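Local structure of Abbfa_003403 (Acinetobacter baumannii, 4ZXH) at residues Q109-D114 against H130-G135; R1085-N1090 against Q1311-M1316; V1161-R1166 against L1263-K1268. The protein is a four-domain nonribosomal peptide synthetase that probably activates, carries, condenses and releases acyl intermediates through its adenylation, carrier, condensation and thioesterase domains. All blocks are in the same frame, centred on the assembly; numbering follows the deposited sequence. Where two conformers were deposited one is given.

The three contacts lie in two domains of one multidomain chain. Contact 1 belongs to the condensation domain, where the side chain of Tyr132 lies about 9 Å from a bound phosphocholine lipid and about 12 Å from a nickel ion. Contacts 2 and 3 belong to the thioesterase domain, and the centre of contact 2 is 67 Å from that of contact 1. Their own centres are only 16 Å apart. Contact 2 joins the loop after helix 1081-1086 to helix 1303-1316, whose Ile1313 CD1 packs on Val1161 CG1 of contact 3 at 3.7 Å; Met1316 CB meets Leu1263 CD2 at 3.9 Å. Contact 3 holds Asp1164, which probably supplies the acid of a Cys-His-Asp triad.

Contact 1. Residues Q109-D114 against H130-G135; sequences QLVEQD and HCYECG
Tyr132 reaches from its strand to helix 109-114 and meets three of its side chains. From CB the ring is carried toward the helix, with CG anti to the carbonyl carbon (chi1 -52°). Val111 CG2 lies over one ring face, nearest Tyr132 CE2 at 3.4 Å and 3.9 Å from the Tyr132 ring centroid, in a CH-pi contact. Leu110 CD2 comes obliquely to Tyr132 CE1, 3.9 Å away. The tip ends in a hydrogen bond: Tyr132 OH donates to Asp114 OD2 at 2.7 Å. This oxygen lies at the ring's edge, near its plane, and is approached on its anti side, 25° out of the carboxylate plane. Carboxylate and ring planes are tilted by 24°, and the bond ties the phenol's orientation to the helix.

Asp114 also leans on His130. Its CB is off-centre over the imidazole in a second CH-pi contact, with Asp114 CB 4.2 Å from the His130 ring centroid, while Asp114 O is 3.6 Å from His130 CE1. His130 NE2 is hydrogen-bonded to Arg128 NE, consistent with a neutral imidazole.

The axes of helix 109-114 and strand 130-135 run nearly antiparallel. These segments belong to helix 104-115 and strand 127-135, and together with strand 94-98 those elements form a beta-alpha-beta unit of the condensation domain, whose family is related to the CoA-dependent acyltransferases.

Contact 2. Residues R1085-N1090 against Q1311-M1316; sequences RHLNPN and QTIDQM
Asp1314 takes hold of the backbone at Asn1088, and this single bond is the polar centre of the contact. Asn1088 N donates to Asp1314 OD2 at 2.9 Å with an N-H...O angle of 150°, meeting the syn side of the carboxylate, 18° out of its plane. Asn1088 CB rests beside the same oxygen, 3.4 Å from Asp1314 OD2. The other oxygen has its own work: Asp1314 OD1 forms a salt bridge with Arg1091, so the carboxylate is gripped at both ends, which would be expected to favour its charged form. Leu1087 CD2 fills the flank, lying 3.7 Å from Asp1314 OD1 and 4.1 Å from Ile1313 CG2, its methyl spanning two consecutive helix residues.

One shell further out, Asn1088 is shaped by its own loop. With CG anti to the backbone N (chi1 177°), its OD1 turns away from Asp1314 and accepts Asn1090 N at 3.0 Å, closing an Asx turn. Asn1090 ND2 adds a second bond to the same Asn1088 OD1 at 3.2 Å, this one on a lone pair in the carbonyl plane, whereas the backbone donor comes from above that plane.

The loop leaves helix 1081-1086 and leads toward strand 1093-1096, and Leu1087 also touches Ala1310 one turn earlier in helix 1303-1316. That helix lies between this loop and the thioesterase sheet, where Thr1312 packs on Val1291 and Leu1293 of strand 1288-1293.

Contact 3. Residues V1161-R1166 against L1263-K1268; sequences VMIDTR and LLVKAK
Parallel strands of the thioesterase's alpha/beta-hydrolase sheet meet here, and the first is followed at once by Asp1164, the likely acid of a Cys-His-Asp triad with Cys1137 and His1297. Met1162 N donates to Leu1263 O at 2.8 Å, Met1162 O receives Val1265 N at 2.8 Å, and Asp1164 N continues the pattern by donating to Val1265 O. The pairing holds Val1161 level with Leu1263, Met1162 with Leu1264 and Ile1163 with Val1265, their side chains alternating between the two faces. Leu1264 CD1 tucks in 4.0 Å from Met1162 CB on one face; on the other, Ile1163 CG2 approaches Val1265 CB at 4.3 Å.

Beyond the last strand pair, Asp1164 turns with phi and psi both positive, and CG, roughly anti to the backbone N (chi1 -151°), carries the carboxylate toward Ala1267. Asp1164 OD1 accepts Ala1267 N at 3.1 Å, the donor standing well above the carboxylate plane, while Ala1267 CB lies alongside, 3.7 Å from Asp1164 OD1. The second oxygen, OD2, is hydrogen-bonded to His1297 ND1. The backbone N-H of Ala1267 would thus help fix the carboxylate that faces the histidine, consistent with a second-shell role.

Strand 1157-1163 is flanked by strand 1131-1136, which leads into what is probably the nucleophile elbow at Cys1137, and strand 1262-1267 by strand 1288-1293. Helix 1303-1316 packs across the face bearing Ile1163 and Leu1263, through Val1309 and Thr1312.

Contact 1. Residues Q109-D114 against H130-G135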
loop_
_atom_site.group_PDB
_atom_site.type_symbol
_atom_site.label_atom_id
_atom_site.label_comp_id
_atom_site.label_asym_id
_atom_site.label_seq_id
_atom_site.Cartn_x
_atom_site.Cartn_y
_atom_site.Cartn_z
ATOM N N GLN A 109 1.425 24.414 -22.160
ATOM C CA GLN A 109 2.092 23.305 -21.495
ATOM C C GLN A 109 3.341 23.817 -20.785
ATOM O O GLN A 109 3.598 23.463 -19.630
ATOM C CB GLN A 109 2.437 22.174 -22.473
ATOM C CG GLN A 109 3.028 20.965 -21.726
ATOM C CD GLN A 109 3.266 19.718 -22.580
ATOM O OE1 GLN A 109 2.851 19.633 -23.739
ATOM N NE2 GLN A 109 3.962 18.746 -21.996
ATOM N N LEU A 110 4.085 24.685 -21.468
ATOM C CA LEU A 110 5.283 25.292 -20.900
ATOM C C LEU A 110 5.007 25.973 -19.560
ATOM O O LEU A 110 5.681 25.703 -18.559
ATOM C CB LEU A 110 5.873 26.302 -21.882
ATOM C CG LEU A 110 7.151 27.003 -21.419
ATOM C CD1 LEU A 110 8.212 25.966 -21.041
ATOM C CD2 LEU A 110 7.676 27.966 -22.483
ATOM N N VAL A 111 4.017 26.857 -19.558
ATOM C CA VAL A 111 3.620 27.577 -18.359
ATOM C C VAL A 111 3.145 26.614 -17.268
ATOM O O VAL A 111 3.436 26.808 -16.095
ATOM C CB VAL A 111 2.499 28.641 -18.685
ATOM C CG1 VAL A 111 1.957 29.311 -17.412
ATOM C CG2 VAL A 111 3.018 29.714 -19.671
ATOM N N GLU A 112 2.420 25.565 -17.638
ATOM C CA GLU A 112 2.044 24.574 -16.633
ATOM C C GLU A 112 3.303 23.932 -16.036
ATOM O O GLU A 112 3.453 23.909 -14.816
ATOM C CB GLU A 112 1.091 23.524 -17.220
ATOM C CG GLU A 112 -0.363 24.053 -17.336
ATOM C CD GLU A 112 -1.235 23.307 -18.359
ATOM O OE1 GLU A 112 -0.730 22.361 -19.012
ATOM O OE2 GLU A 112 -2.429 23.678 -18.514
ATOM N N GLN A 113 4.232 23.461 -16.870
ATOM C CA GLN A 113 5.424 22.825 -16.318
ATOM C C GLN A 113 6.290 23.821 -15.531
ATOM O O GLN A 113 6.798 23.467 -14.474
ATOM C CB GLN A 113 6.235 22.135 -17.417
ATOM C CG GLN A 113 6.737 20.727 -17.044
ATOM C CD GLN A 113 5.617 19.700 -16.764
ATOM O OE1 GLN A 113 4.415 20.000 -16.841
ATOM N NE2 GLN A 113 6.027 18.474 -16.441
ATOM N N ASP A 114 6.416 25.060 -15.994
ATOM C CA ASP A 114 7.201 26.057 -15.257
ATOM C C ASP A 114 6.644 26.374 -13.869
ATOM O O ASP A 114 7.393 26.439 -12.895
ATOM C CB ASP A 114 7.305 27.350 -16.056
ATOM C CG ASP A 114 8.385 27.297 -17.113
ATOM O OD1 ASP A 114 8.947 26.201 -17.318
ATOM O OD2 ASP A 114 8.677 28.361 -17.717
ATOM N N HIS A 130 6.337 34.276 -13.488
ATOM C CA HIS A 130 6.890 33.727 -14.727
ATOM C C HIS A 130 6.395 34.550 -15.908
ATOM O O HIS A 130 5.192 34.623 -16.124
ATOM C CB HIS A 130 6.477 32.266 -14.911
ATOM C CG HIS A 130 7.091 31.312 -13.933
ATOM N ND1 HIS A 130 8.256 30.622 -14.196
ATOM C CD2 HIS A 130 6.676 30.891 -12.713
ATOM C CE1 HIS A 130 8.545 29.838 -13.170
ATOM N NE2 HIS A 130 7.604 29.982 -12.255
ATOM N N CYS A 131 7.298 35.160 -16.671
ATOM C CA CYS A 131 6.895 35.996 -17.811
ATOM C C CYS A 131 7.313 35.430 -19.159
ATOM O O CYS A 131 8.383 34.856 -19.294
ATOM C CB CYS A 131 7.471 37.401 -17.687
ATOM S SG CYS A 131 7.185 38.139 -16.101
ATOM N N TYR A 132 6.468 35.625 -20.163
ATOM C CA TYR A 132 6.731 35.121 -21.492
ATOM C C TYR A 132 6.361 36.157 -22.525
ATOM O O TYR A 132 5.238 36.654 -22.535
ATOM C CB TYR A 132 5.939 33.855 -21.743
ATOM C CG TYR A 132 6.108 32.805 -20.680
ATOM C CD1 TYR A 132 7.047 31.784 -20.815
ATOM C CD2 TYR A 132 5.312 32.816 -19.551
ATOM C CE1 TYR A 132 7.189 30.815 -19.841
ATOM C CE2 TYR A 132 5.443 31.854 -18.577
ATOM C CZ TYR A 132 6.373 30.865 -18.725
ATOM O OH TYR A 132 6.486 29.933 -17.737
ATOM N N GLU A 133 7.302 36.478 -23.402
ATOM C CA GLU A 133 7.045 37.375 -24.516
ATOM C C GLU A 133 6.430 36.584 -25.684
ATOM O O GLU A 133 7.002 35.597 -26.133
ATOM C CB GLU A 133 8.348 38.076 -24.931
ATOM C CG GLU A 133 8.207 39.116 -26.057
ATOM C CD GLU A 133 9.508 39.870 -26.338
ATOM O OE1 GLU A 133 10.574 39.451 -25.827
ATOM O OE2 GLU A 133 9.461 40.878 -27.080
ATOM N N CYS A 134 5.272 37.024 -26.174
ATOM C CA CYS A 134 4.563 36.321 -27.255
ATOM C C CYS A 134 4.570 37.046 -28.592
ATOM O O CYS A 134 4.169 36.481 -29.613
ATOM C CB CYS A 134 3.115 36.087 -26.855
ATOM S SG CYS A 134 2.990 35.217 -25.331
ATOM N N GLY A 135 4.997 38.303 -28.570
ATOM C CA GLY A 135 4.993 39.157 -29.747
ATOM C C GLY A 135 5.273 40.560 -29.263
ATOM O O GLY A 135 5.502 40.747 -28.067
#

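Contact 2. Residues R1085-N1090 against Q1311-M1316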
loop_
_atom_site.group_PDB
_atom_site.type_symbol
_atom_site.label_atom_id
_atom_site.label_comp_id
_atom_site.label_asym_id
_atom_site.label_seq_id
_atom_site.Cartn_x
_atom_site.Cartn_y
_atom_site.Cartn_z
ATOM N N ARG A 1085 13.996 6.138 34.324
ATOM C CA ARG A 1085 12.538 6.166 34.247
ATOM C C ARG A 1085 11.918 6.374 35.624
ATOM O O ARG A 1085 10.780 6.784 35.729
ATOM C CB ARG A 1085 11.999 4.883 33.595
ATOM C CG ARG A 1085 12.546 4.662 32.174
ATOM C CD ARG A 1085 11.946 3.488 31.442
ATOM N NE ARG A 1085 12.494 3.396 30.082
ATOM C CZ ARG A 1085 13.358 2.464 29.655
ATOM N NH1 ARG A 1085 13.795 1.516 30.471
ATOM N NH2 ARG A 1085 13.794 2.479 28.405
ATOM N N HIS A 1086 12.682 6.138 36.683
ATOM C CA HIS A 1086 12.132 6.263 38.027
ATOM C C HIS A 1086 12.749 7.376 38.840
ATOM O O HIS A 1086 12.339 7.604 39.977
ATOM C CB HIS A 1086 12.294 4.942 38.777
ATOM C CG HIS A 1086 11.820 3.764 37.995
ATOM N ND1 HIS A 1086 10.483 3.472 37.832
ATOM C CD2 HIS A 1086 12.500 2.833 37.286
ATOM C CE1 HIS A 1086 10.360 2.402 37.067
ATOM N NE2 HIS A 1086 11.569 1.995 36.725
ATOM N N LEU A 1087 13.749 8.058 38.279
ATOM C CA LEU A 1087 14.282 9.239 38.939
ATOM C C LEU A 1087 13.297 10.400 38.794
ATOM O O LEU A 1087 12.500 10.466 37.850
ATOM C CB LEU A 1087 15.661 9.609 38.395
ATOM C CG LEU A 1087 16.826 8.800 38.999
ATOM C CD1 LEU A 1087 18.169 9.090 38.322
ATOM C CD2 LEU A 1087 16.956 9.002 40.494
ATOM N N ASN A 1088 13.322 11.279 39.784
ATOM C CA ASN A 1088 12.541 12.508 39.776
ATOM C C ASN A 1088 12.760 13.245 38.460
ATOM O O ASN A 1088 13.863 13.668 38.157
ATOM C CB ASN A 1088 12.943 13.360 40.983
ATOM C CG ASN A 1088 12.236 14.692 41.044
ATOM O OD1 ASN A 1088 11.549 15.101 40.109
ATOM N ND2 ASN A 1088 12.426 15.396 42.155
ATOM N N PRO A 1089 11.699 13.382 37.660
ATOM C CA PRO A 1089 11.807 13.969 36.314
ATOM C C PRO A 1089 12.289 15.437 36.265
ATOM O O PRO A 1089 12.549 15.937 35.170
ATOM C CB PRO A 1089 10.376 13.857 35.775
ATOM C CG PRO A 1089 9.502 13.706 37.004
ATOM C CD PRO A 1089 10.333 12.923 37.961
ATOM N N ASN A 1090 12.393 16.115 37.406
ATOM C CA ASN A 1090 12.891 17.485 37.419
ATOM C C ASN A 1090 14.419 17.583 37.422
ATOM O O ASN A 1090 14.976 18.673 37.354
ATOM C CB ASN A 1090 12.333 18.241 38.616
ATOM C CG ASN A 1090 10.869 18.543 38.462
ATOM O OD1 ASN A 1090 10.484 19.413 37.675
ATOM N ND2 ASN A 1090 10.034 17.823 39.202
ATOM N N GLN A 1311 14.751 5.848 44.264
ATOM C CA GLN A 1311 14.197 6.469 45.464
ATOM C C GLN A 1311 15.302 6.807 46.450
ATOM O O GLN A 1311 15.268 7.857 47.073
ATOM C CB GLN A 1311 13.169 5.557 46.116
ATOM C CG GLN A 1311 11.825 5.516 45.411
ATOM C CD GLN A 1311 10.979 6.722 45.729
ATOM O OE1 GLN A 1311 10.815 7.609 44.902
ATOM N NE2 GLN A 1311 10.442 6.767 46.941
ATOM N N THR A 1312 16.291 5.924 46.575
ATOM C CA THR A 1312 17.388 6.149 47.511
ATOM C C THR A 1312 18.197 7.360 47.093
ATOM O O THR A 1312 18.540 8.201 47.923
ATOM C CB THR A 1312 18.300 4.938 47.605
ATOM O OG1 THR A 1312 17.583 3.856 48.214
ATOM C CG2 THR A 1312 19.504 5.259 48.437
ATOM N N ILE A 1313 18.475 7.458 45.796
ATOM C CA ILE A 1313 19.202 8.598 45.249
ATOM C C ILE A 1313 18.427 9.880 45.472
ATOM O O ILE A 1313 18.995 10.876 45.916
ATOM C CB ILE A 1313 19.478 8.439 43.741
ATOM C CG1 ILE A 1313 20.437 7.281 43.493
ATOM C CG2 ILE A 1313 20.019 9.733 43.130
ATOM C CD1 ILE A 1313 20.700 7.024 42.030
ATOM N N ASP A 1314 17.127 9.856 45.185
ATOM C CA ASP A 1314 16.307 11.061 45.323
ATOM C C ASP A 1314 16.132 11.504 46.785
ATOM O O ASP A 1314 16.094 12.706 47.076
ATOM C CB ASP A 1314 14.941 10.856 44.665
ATOM C CG ASP A 1314 14.985 11.049 43.137
ATOM O OD1 ASP A 1314 15.879 11.781 42.628
ATOM O OD2 ASP A 1314 14.113 10.469 42.442
ATOM N N GLN A 1315 16.043 10.547 47.705
ATOM C CA GLN A 1315 15.915 10.880 49.123
ATOM C C GLN A 1315 17.239 11.361 49.735
ATOM O O GLN A 1315 17.249 12.185 50.649
ATOM C CB GLN A 1315 15.382 9.680 49.903
ATOM C CG GLN A 1315 13.994 9.228 49.450
ATOM C CD GLN A 1315 13.534 7.951 50.146
ATOM O OE1 GLN A 1315 14.321 7.270 50.805
ATOM N NE2 GLN A 1315 12.252 7.628 50.006
ATOM N N MET A 1316 18.353 10.851 49.217
ATOM C CA MET A 1316 19.676 11.221 49.713
ATOM C C MET A 1316 20.124 12.591 49.170
ATOM O O MET A 1316 20.812 13.348 49.860
ATOM C CB MET A 1316 20.680 10.129 49.342
ATOM C CG MET A 1316 22.086 10.291 49.912
ATOM S SD MET A 1316 22.226 10.298 51.721
ATOM C CE MET A 1316 21.057 8.983 52.170
#

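Contact 3. Residues V1161-R1166 against L1263-K1268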
loop_
_atom_site.group_PDB
_atom_site.type_symbol
_atom_site.label_atom_id
_atom_site.label_comp_id
_atom_site.label_asym_id
_atom_site.label_seq_id
_atom_site.Cartn_x
_atom_site.Cartn_y
_atom_site.Cartn_z
ATOM N N VAL A 1161 27.249 9.065 43.346
ATOM C CA VAL A 1161 26.416 7.888 43.490
ATOM C C VAL A 1161 27.105 6.657 42.921
ATOM O O VAL A 1161 27.403 6.599 41.732
ATOM C CB VAL A 1161 25.075 8.059 42.810
ATOM C CG1 VAL A 1161 24.287 6.772 42.918
ATOM C CG2 VAL A 1161 24.311 9.185 43.463
ATOM N N MET A 1162 27.372 5.666 43.765
ATOM C CA MET A 1162 28.020 4.462 43.271
ATOM C C MET A 1162 27.139 3.278 43.507
ATOM O O MET A 1162 26.829 2.944 44.652
ATOM C CB MET A 1162 29.366 4.237 43.948
ATOM C CG MET A 1162 30.453 5.210 43.545
ATOM S SD MET A 1162 31.888 4.864 44.555
ATOM C CE MET A 1162 32.743 6.443 44.537
ATOM N N ILE A 1163 26.734 2.631 42.424
ATOM C CA ILE A 1163 25.866 1.476 42.553
ATOM C C ILE A 1163 26.684 0.188 42.406
ATOM O O ILE A 1163 27.189 -0.124 41.326
ATOM C CB ILE A 1163 24.726 1.539 41.536
ATOM C CG1 ILE A 1163 24.063 2.921 41.608
ATOM C CG2 ILE A 1163 23.708 0.469 41.835
ATOM C CD1 ILE A 1163 23.084 3.191 40.513
ATOM N N ASP A 1164 26.825 -0.523 43.527
ATOM C CA ASP A 1164 27.616 -1.745 43.633
ATOM C C ASP A 1164 28.983 -1.666 42.927
ATOM O O ASP A 1164 29.401 -2.578 42.223
ATOM C CB ASP A 1164 26.817 -2.930 43.107
ATOM C CG ASP A 1164 27.206 -4.236 43.789
ATOM O OD1 ASP A 1164 27.167 -4.301 45.044
ATOM O OD2 ASP A 1164 27.585 -5.187 43.067
ATOM N N THR A 1165 29.672 -0.557 43.139
ATOM C CA THR A 1165 30.994 -0.328 42.577
ATOM C C THR A 1165 32.071 -0.972 43.415
ATOM O O THR A 1165 32.255 -0.601 44.575
ATOM C CB THR A 1165 31.286 1.180 42.495
ATOM O OG1 THR A 1165 30.290 1.792 41.690
ATOM C CG2 THR A 1165 32.647 1.459 41.913
ATOM N N ARG A 1166 32.797 -1.925 42.844
ATOM C CA ARG A 1166 33.933 -2.494 43.568
ATOM C C ARG A 1166 35.051 -1.459 43.645
ATOM O O ARG A 1166 35.362 -0.788 42.674
ATOM C CB ARG A 1166 34.333 -3.794 42.904
ATOM C CG ARG A 1166 33.069 -4.626 42.887
ATOM C CD ARG A 1166 32.994 -5.712 41.899
ATOM N NE ARG A 1166 31.756 -6.431 42.134
ATOM C CZ ARG A 1166 31.231 -7.303 41.288
ATOM N NH1 ARG A 1166 31.852 -7.554 40.152
ATOM N NH2 ARG A 1166 30.104 -7.930 41.589
ATOM N N LEU A 1263 27.472 8.160 48.138
ATOM C CA LEU A 1263 26.392 7.217 48.408
ATOM C C LEU A 1263 26.723 5.903 47.714
ATOM O O LEU A 1263 26.786 5.851 46.475
ATOM C CB LEU A 1263 25.043 7.758 47.922
ATOM C CG LEU A 1263 23.863 6.784 47.934
ATOM C CD1 LEU A 1263 23.550 6.377 49.353
ATOM C CD2 LEU A 1263 22.637 7.408 47.272
ATOM N N LEU A 1264 26.960 4.853 48.503
ATOM C CA LEU A 1264 27.222 3.532 47.932
ATOM C C LEU A 1264 26.024 2.602 48.093
ATOM O O LEU A 1264 25.660 2.234 49.211
ATOM C CB LEU A 1264 28.457 2.905 48.569
ATOM C CG LEU A 1264 28.734 1.449 48.178
ATOM C CD1 LEU A 1264 29.025 1.321 46.716
ATOM C CD2 LEU A 1264 29.878 0.895 48.998
ATOM N N VAL A 1265 25.406 2.241 46.974
ATOM C CA VAL A 1265 24.262 1.339 46.979
ATOM C C VAL A 1265 24.755 -0.083 46.723
ATOM O O VAL A 1265 25.267 -0.387 45.642
ATOM C CB VAL A 1265 23.205 1.742 45.908
ATOM C CG1 VAL A 1265 22.058 0.764 45.884
ATOM C CG2 VAL A 1265 22.674 3.156 46.168
ATOM N N LYS A 1266 24.627 -0.955 47.715
ATOM C CA LYS A 1266 25.146 -2.304 47.568
ATOM C C LYS A 1266 24.048 -3.299 47.225
ATOM O O LYS A 1266 22.984 -3.332 47.855
ATOM C CB LYS A 1266 25.867 -2.744 48.837
ATOM C CG LYS A 1266 26.300 -4.195 48.806
ATOM C CD LYS A 1266 27.266 -4.509 49.927
ATOM C CE LYS A 1266 27.543 -5.999 49.989
ATOM N NZ LYS A 1266 28.023 -6.380 51.360
ATOM N N ALA A 1267 24.305 -4.094 46.198
ATOM C CA ALA A 1267 23.445 -5.210 45.853
ATOM C C ALA A 1267 23.601 -6.290 46.926
ATOM O O ALA A 1267 24.639 -6.943 46.997
ATOM C CB ALA A 1267 23.814 -5.741 44.473
ATOM N N LYS A 1268 22.589 -6.463 47.770
ATOM C CA LYS A 1268 22.744 -7.286 48.971
ATOM C C LYS A 1268 22.619 -8.771 48.662
ATOM O O LYS A 1268 23.015 -9.607 49.468
ATOM C CB LYS A 1268 21.731 -6.887 50.059
ATOM C CG LYS A 1268 20.336 -7.505 49.931
ATOM C CD LYS A 1268 19.391 -6.959 51.002
ATOM C CE LYS A 1268 17.941 -7.324 50.715
ATOM N NZ LYS A 1268 16.963 -6.486 51.498
#